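Side-chain contacts in Hsp70/Hsp90 co-chaperone CNS1 (Saccharomyces cerevisiae, PDB 6HFM), which acts as a co-chaperone that binds Hsp90 and Hsp70, stimulates the Hsp70 ATPase and links Hsp90 to the chaperoning of translation elongation factor 2: residues 53-58 against 79-84; 65-70 against 74-79. All blocks are in the same frame, centred on the assembly; numbering follows the deposited sequence.

Interaction 1 of 2, residues 53-58 against 79-84; sequences IMYPTQ and LVLEGP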
loop_
_atom_site.group_PDB
_atom_site.type_symbol
_atom_site.label_atom_id
_atom_site.label_comp_id
_atom_site.label_asym_id
_atom_site.label_seq_id
_atom_site.Cartn_x
_atom_site.Cartn_y
_atom_site.Cartn_z
ATOM N N ILE A 53 -2.236 3.287 -5.082
ATOM C CA ILE A 53 -1.148 4.252 -4.923
ATOM C C ILE A 53 -1.775 5.640 -4.972
ATOM O O ILE A 53 -2.240 6.076 -6.020
ATOM C CB ILE A 53 -0.045 4.078 -5.997
ATOM C CG1 ILE A 53 0.504 2.638 -5.970
ATOM C CG2 ILE A 53 1.095 5.064 -5.777
ATOM C CD1 ILE A 53 -0.074 1.746 -7.040
ATOM N N MET A 54 -1.794 6.312 -3.824
ATOM C CA MET A 54 -2.460 7.602 -3.665
ATOM C C MET A 54 -1.454 8.735 -3.845
ATOM O O MET A 54 -0.342 8.669 -3.321
ATOM C CB MET A 54 -3.085 7.722 -2.268
ATOM C CG MET A 54 -3.882 6.513 -1.792
ATOM S SD MET A 54 -5.189 6.005 -2.923
ATOM C CE MET A 54 -6.263 7.436 -2.873
ATOM N N TYR A 55 -1.857 9.772 -4.581
ATOM C CA TYR A 55 -1.087 11.011 -4.711
ATOM C C TYR A 55 -1.962 12.137 -4.154
ATOM O O TYR A 55 -2.580 12.883 -4.922
ATOM C CB TYR A 55 -0.717 11.270 -6.178
ATOM C CG TYR A 55 -0.077 10.095 -6.884
ATOM C CD1 TYR A 55 1.280 9.808 -6.722
ATOM C CD2 TYR A 55 -0.825 9.271 -7.724
ATOM C CE1 TYR A 55 1.872 8.736 -7.374
ATOM C CE2 TYR A 55 -0.240 8.202 -8.382
ATOM C CZ TYR A 55 1.106 7.933 -8.200
ATOM O OH TYR A 55 1.688 6.865 -8.844
ATOM N N PRO A 56 -2.038 12.258 -2.813
ATOM C CA PRO A 56 -3.016 13.179 -2.205
ATOM C C PRO A 56 -2.831 14.658 -2.565
ATOM O O PRO A 56 -3.829 15.382 -2.682
ATOM C CB PRO A 56 -2.849 12.941 -0.695
ATOM C CG PRO A 56 -1.525 12.269 -0.538
ATOM C CD PRO A 56 -1.310 11.482 -1.792
ATOM N N THR A 57 -1.587 15.096 -2.771
ATOM C CA THR A 57 -1.319 16.496 -3.150
ATOM C C THR A 57 -1.660 16.807 -4.620
ATOM O O THR A 57 -1.688 17.980 -5.005
ATOM C CB THR A 57 0.140 16.927 -2.845
ATOM O OG1 THR A 57 1.065 16.213 -3.680
ATOM C CG2 THR A 57 0.486 16.693 -1.376
ATOM N N GLN A 58 -1.911 15.772 -5.429
ATOM C CA GLN A 58 -2.327 15.923 -6.831
ATOM C C GLN A 58 -3.782 15.501 -7.116
ATOM O O GLN A 58 -4.223 15.584 -8.269
ATOM C CB GLN A 58 -1.381 15.119 -7.729
ATOM C CG GLN A 58 0.033 15.674 -7.807
ATOM C CD GLN A 58 0.128 16.933 -8.655
ATOM O OE1 GLN A 58 -0.489 17.029 -9.716
ATOM N NE2 GLN A 58 0.910 17.903 -8.193
ATOM N N LEU A 79 8.228 1.949 -10.908
ATOM C CA LEU A 79 7.192 1.518 -11.855
ATOM C C LEU A 79 6.139 2.593 -12.124
ATOM O O LEU A 79 5.882 2.933 -13.273
ATOM C CB LEU A 79 6.498 0.240 -11.361
ATOM C CG LEU A 79 5.414 -0.377 -12.260
ATOM C CD1 LEU A 79 6.011 -0.919 -13.552
ATOM C CD2 LEU A 79 4.664 -1.476 -11.521
ATOM N N VAL A 80 5.522 3.111 -11.064
ATOM C CA VAL A 80 4.410 4.062 -11.217
ATOM C C VAL A 80 4.839 5.445 -11.723
ATOM O O VAL A 80 4.033 6.147 -12.333
ATOM C CB VAL A 80 3.541 4.195 -9.930
ATOM C CG1 VAL A 80 2.967 2.840 -9.534
ATOM C CG2 VAL A 80 4.302 4.833 -8.764
ATOM N N LEU A 81 6.099 5.825 -11.488
ATOM C CA LEU A 81 6.629 7.110 -11.968
ATOM C C LEU A 81 7.429 7.044 -13.285
ATOM O O LEU A 81 7.880 8.088 -13.755
ATOM C CB LEU A 81 7.493 7.763 -10.877
ATOM C CG LEU A 81 6.841 8.025 -9.516
ATOM C CD1 LEU A 81 7.822 8.734 -8.595
ATOM C CD2 LEU A 81 5.554 8.831 -9.632
ATOM N N GLU A 82 7.595 5.858 -13.887
ATOM C CA GLU A 82 8.462 5.714 -15.082
ATOM C C GLU A 82 7.861 6.302 -16.355
ATOM O O GLU A 82 8.569 6.944 -17.134
ATOM C CB GLU A 82 8.876 4.250 -15.338
ATOM C CG GLU A 82 7.848 3.356 -16.031
ATOM C CD GLU A 82 8.254 1.889 -16.066
ATOM O OE1 GLU A 82 9.454 1.579 -15.895
ATOM O OE2 GLU A 82 7.365 1.037 -16.279
ATOM N N GLY A 83 6.565 6.072 -16.569
ATOM C CA GLY A 83 5.885 6.548 -17.771
ATOM C C GLY A 83 5.746 8.061 -17.783
ATOM O O GLY A 83 6.022 8.713 -16.771
ATOM N N PRO A 84 5.335 8.636 -18.935
ATOM C CA PRO A 84 5.031 10.068 -19.006
ATOM C C PRO A 84 4.113 10.504 -17.868
ATOM O O PRO A 84 3.094 9.856 -17.615
ATOM C CB PRO A 84 4.325 10.209 -20.355
ATOM C CG PRO A 84 4.897 9.121 -21.192
ATOM C CD PRO A 84 5.283 8.000 -20.265
#
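Val80 meets Ile53 with one methyl and Tyr55 with the other, at the seam where helix 73-82 lies against strand 47-55 in the C-terminal wheel domain of Cns1. The phenol comes at the valine edge-on: Val80 CG2 sits close to the ring plane, beyond the rim, 3.3 Å from Tyr55 OH. The ring therefore presents its hydroxyl end, and not its face, to the helix. Tyr55 OH is also hydrogen-bonded to Asp62 OD2 on strand 60-68, which gives the hydroxyl of this buried tyrosine a polar partner beside the methyl group. Arg87 links the same neighbourhood to the helix end, bonding to Val80 O and more weakly to Tyr55 OH, while Phe88 packs edge-to-face with the ring. Val80 CG1 is turned beside its backbone N (chi1 -58°), which directs it to the tip of Ile53, whose CD1 lies 4.1 Å from Val80 CG1. The two aliphatic side chains cross obliquely. Val64 and Ile143 also touch Ile53, continuing the apolar layer over strands 60-68 and 139-145. Leu81 contributes with the end of its side chain, where CD2 approaches Tyr55 CE1 obliquely at 4.3 Å.

Interaction 2 of 2, residues 65-70 against 74-79; sequences GEVSEL and QELVDL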
loop_
_atom_site.group_PDB
_atom_site.type_symbol
_atom_site.label_atom_id
_atom_site.label_comp_id
_atom_site.label_asym_id
_atom_site.label_seq_id
_atom_site.Cartn_x
_atom_site.Cartn_y
_atom_site.Cartn_z
ATOM N N GLY A 65 -2.938 -4.048 -10.306
ATOM C CA GLY A 65 -3.684 -5.259 -9.981
ATOM C C GLY A 65 -2.910 -6.327 -9.235
ATOM O O GLY A 65 -3.493 -7.035 -8.408
ATOM N N GLU A 66 -1.613 -6.448 -9.535
ATOM C CA GLU A 66 -0.738 -7.471 -8.943
ATOM C C GLU A 66 0.629 -6.899 -8.570
ATOM O O GLU A 66 1.364 -6.404 -9.430
ATOM C CB GLU A 66 -0.539 -8.628 -9.921
ATOM C CG GLU A 66 -1.804 -9.417 -10.206
ATOM C CD GLU A 66 -1.565 -10.638 -11.075
ATOM O OE1 GLU A 66 -0.486 -10.748 -11.701
ATOM O OE2 GLU A 66 -2.463 -11.503 -11.118
ATOM N N VAL A 67 0.951 -6.967 -7.278
ATOM C CA VAL A 67 2.266 -6.618 -6.750
ATOM C C VAL A 67 2.736 -7.780 -5.885
ATOM O O VAL A 67 2.043 -8.169 -4.949
ATOM C CB VAL A 67 2.201 -5.339 -5.879
ATOM C CG1 VAL A 67 3.562 -5.017 -5.268
ATOM C CG2 VAL A 67 1.696 -4.158 -6.704
ATOM N N SER A 68 3.912 -8.327 -6.194
ATOM C CA SER A 68 4.504 -9.376 -5.362
ATOM C C SER A 68 5.015 -8.805 -4.046
ATOM O O SER A 68 5.585 -7.716 -4.019
ATOM C CB SER A 68 5.680 -10.047 -6.076
ATOM O OG SER A 68 6.409 -10.861 -5.170
ATOM N N GLU A 69 4.859 -9.580 -2.970
ATOM C CA GLU A 69 5.424 -9.232 -1.657
ATOM C C GLU A 69 6.951 -9.032 -1.656
ATOM O O GLU A 69 7.478 -8.357 -0.782
ATOM C CB GLU A 69 5.068 -10.306 -0.623
ATOM C CG GLU A 69 5.764 -11.639 -0.848
ATOM C CD GLU A 69 5.340 -12.714 0.123
ATOM O OE1 GLU A 69 4.852 -12.390 1.228
ATOM O OE2 GLU A 69 5.485 -13.906 -0.232
ATOM N N LEU A 70 7.656 -9.652 -2.605
ATOM C CA LEU A 70 9.110 -9.476 -2.722
ATOM C C LEU A 70 9.531 -8.188 -3.440
ATOM O O LEU A 70 10.727 -7.878 -3.498
ATOM C CB LEU A 70 9.738 -10.690 -3.416
ATOM C CG LEU A 70 9.542 -12.045 -2.728
ATOM C CD1 LEU A 70 10.281 -13.109 -3.520
ATOM C CD2 LEU A 70 10.024 -12.037 -1.285
ATOM N N GLN A 74 11.013 0.972 -3.414
ATOM C CA GLN A 74 11.702 1.616 -4.548
ATOM C C GLN A 74 11.240 1.088 -5.907
ATOM O O GLN A 74 10.992 1.867 -6.824
ATOM C CB GLN A 74 13.225 1.433 -4.431
ATOM C CG GLN A 74 14.057 2.134 -5.504
ATOM C CD GLN A 74 14.023 3.644 -5.373
ATOM O OE1 GLN A 74 14.348 4.190 -4.321
ATOM N NE2 GLN A 74 13.637 4.327 -6.447
ATOM N N GLU A 75 11.153 -0.234 -6.033
ATOM C CA GLU A 75 10.739 -0.863 -7.293
ATOM C C GLU A 75 9.316 -0.457 -7.699
ATOM O O GLU A 75 9.061 -0.198 -8.873
ATOM C CB GLU A 75 10.885 -2.393 -7.223
ATOM C CG GLU A 75 12.321 -2.876 -7.419
ATOM C CD GLU A 75 12.540 -4.348 -7.060
ATOM O OE1 GLU A 75 11.703 -4.951 -6.420
ATOM O OE2 GLU A 75 13.623 -4.859 -7.428
ATOM N N LEU A 76 8.401 -0.366 -6.730
ATOM C CA LEU A 76 7.031 0.061 -7.030
ATOM C C LEU A 76 6.980 1.550 -7.395
ATOM O O LEU A 76 6.262 1.929 -8.323
ATOM C CB LEU A 76 6.067 -0.250 -5.874
ATOM C CG LEU A 76 4.575 0.013 -6.138
ATOM C CD1 LEU A 76 4.056 -0.758 -7.348
ATOM C CD2 LEU A 76 3.751 -0.335 -4.909
ATOM N N VAL A 77 7.741 2.381 -6.677
ATOM C CA VAL A 77 7.844 3.816 -7.010
ATOM C C VAL A 77 8.397 4.007 -8.427
ATOM O O VAL A 77 7.844 4.777 -9.216
ATOM C CB VAL A 77 8.714 4.586 -5.991
ATOM C CG1 VAL A 77 9.037 6.002 -6.474
ATOM C CG2 VAL A 77 8.010 4.660 -4.644
ATOM N N ASP A 78 9.478 3.294 -8.742
ATOM C CA ASP A 78 10.068 3.337 -10.088
ATOM C C ASP A 78 9.046 2.970 -11.164
ATOM O O ASP A 78 8.986 3.625 -12.195
ATOM C CB ASP A 78 11.304 2.418 -10.195
ATOM C CG ASP A 78 12.520 2.944 -9.420
ATOM O OD1 ASP A 78 12.573 4.151 -9.093
ATOM O OD2 ASP A 78 13.440 2.142 -9.133
ATOM N N LEU A 79 8.228 1.949 -10.908
ATOM C CA LEU A 79 7.192 1.518 -11.855
ATOM C C LEU A 79 6.139 2.593 -12.124
ATOM O O LEU A 79 5.882 2.933 -13.273
ATOM C CB LEU A 79 6.498 0.240 -11.361
ATOM C CG LEU A 79 5.414 -0.377 -12.260
ATOM C CD1 LEU A 79 6.011 -0.919 -13.552
ATOM C CD2 LEU A 79 4.664 -1.476 -11.521
#
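Leu76 reaches from helix 73-82 across to Val67, heading for the strand from CB onward, though only its methyl CD1 comes to packing distance. Its CB is still remote, 5.4 Å from Val67 CG1. With CG anti to the backbone N (chi1 -174°), the branch point lies 5.1 Å from Val67 CG2. From there the two methyls diverge: Leu76 CD1 makes the closest approach, 4.2 Å to Val67 CG2, whereas Leu76 CD2 stays at 4.7 Å from Val67 CG1. The side chains cross at about a right angle. In the wheel domain, strands 47-55 and 60-68 form an antiparallel beta hairpin, and a short connection leads into the helix, which packs back on it. Val67 also touches Ala51 on the partner strand, and Leu76 touches Phe121 of helix 121-126. At the connection, Ser68 OG accepts from Leu70 N in an ST turn. On the more exposed side, Glu75 OE1 is 4.2 Å from Leu70 O, a distant approach of two acceptors; OE1 has its hydrogen bond with a residue adjoining the segments. Within the helix, Gln74 NE2 donates to Asp78 OD1, one turn on, at 2.9 Å, from above the carboxylate plane.

Interactions 1 and 2 lie along one helix, 73-82, with their centres 13 Å apart, and both fasten it to the antiparallel pair of strands 47-55 and 60-68. Interaction 2 is nested within the chain loop that interaction 1 closes: 65-70 packs on the first part of the helix, 53-58 on its last turn. Leu76 and Val80, one turn apart on the same face, join the two contacts, with Leu76 CD1 4.3 Å from Val80 CG1. Asp62, which bonds Tyr55 in interaction 1, belongs to the strand that supplies Val67 in interaction 2. The magnesium ion is bound at Asn17 and Leu125, so neither contact supplies its ligands.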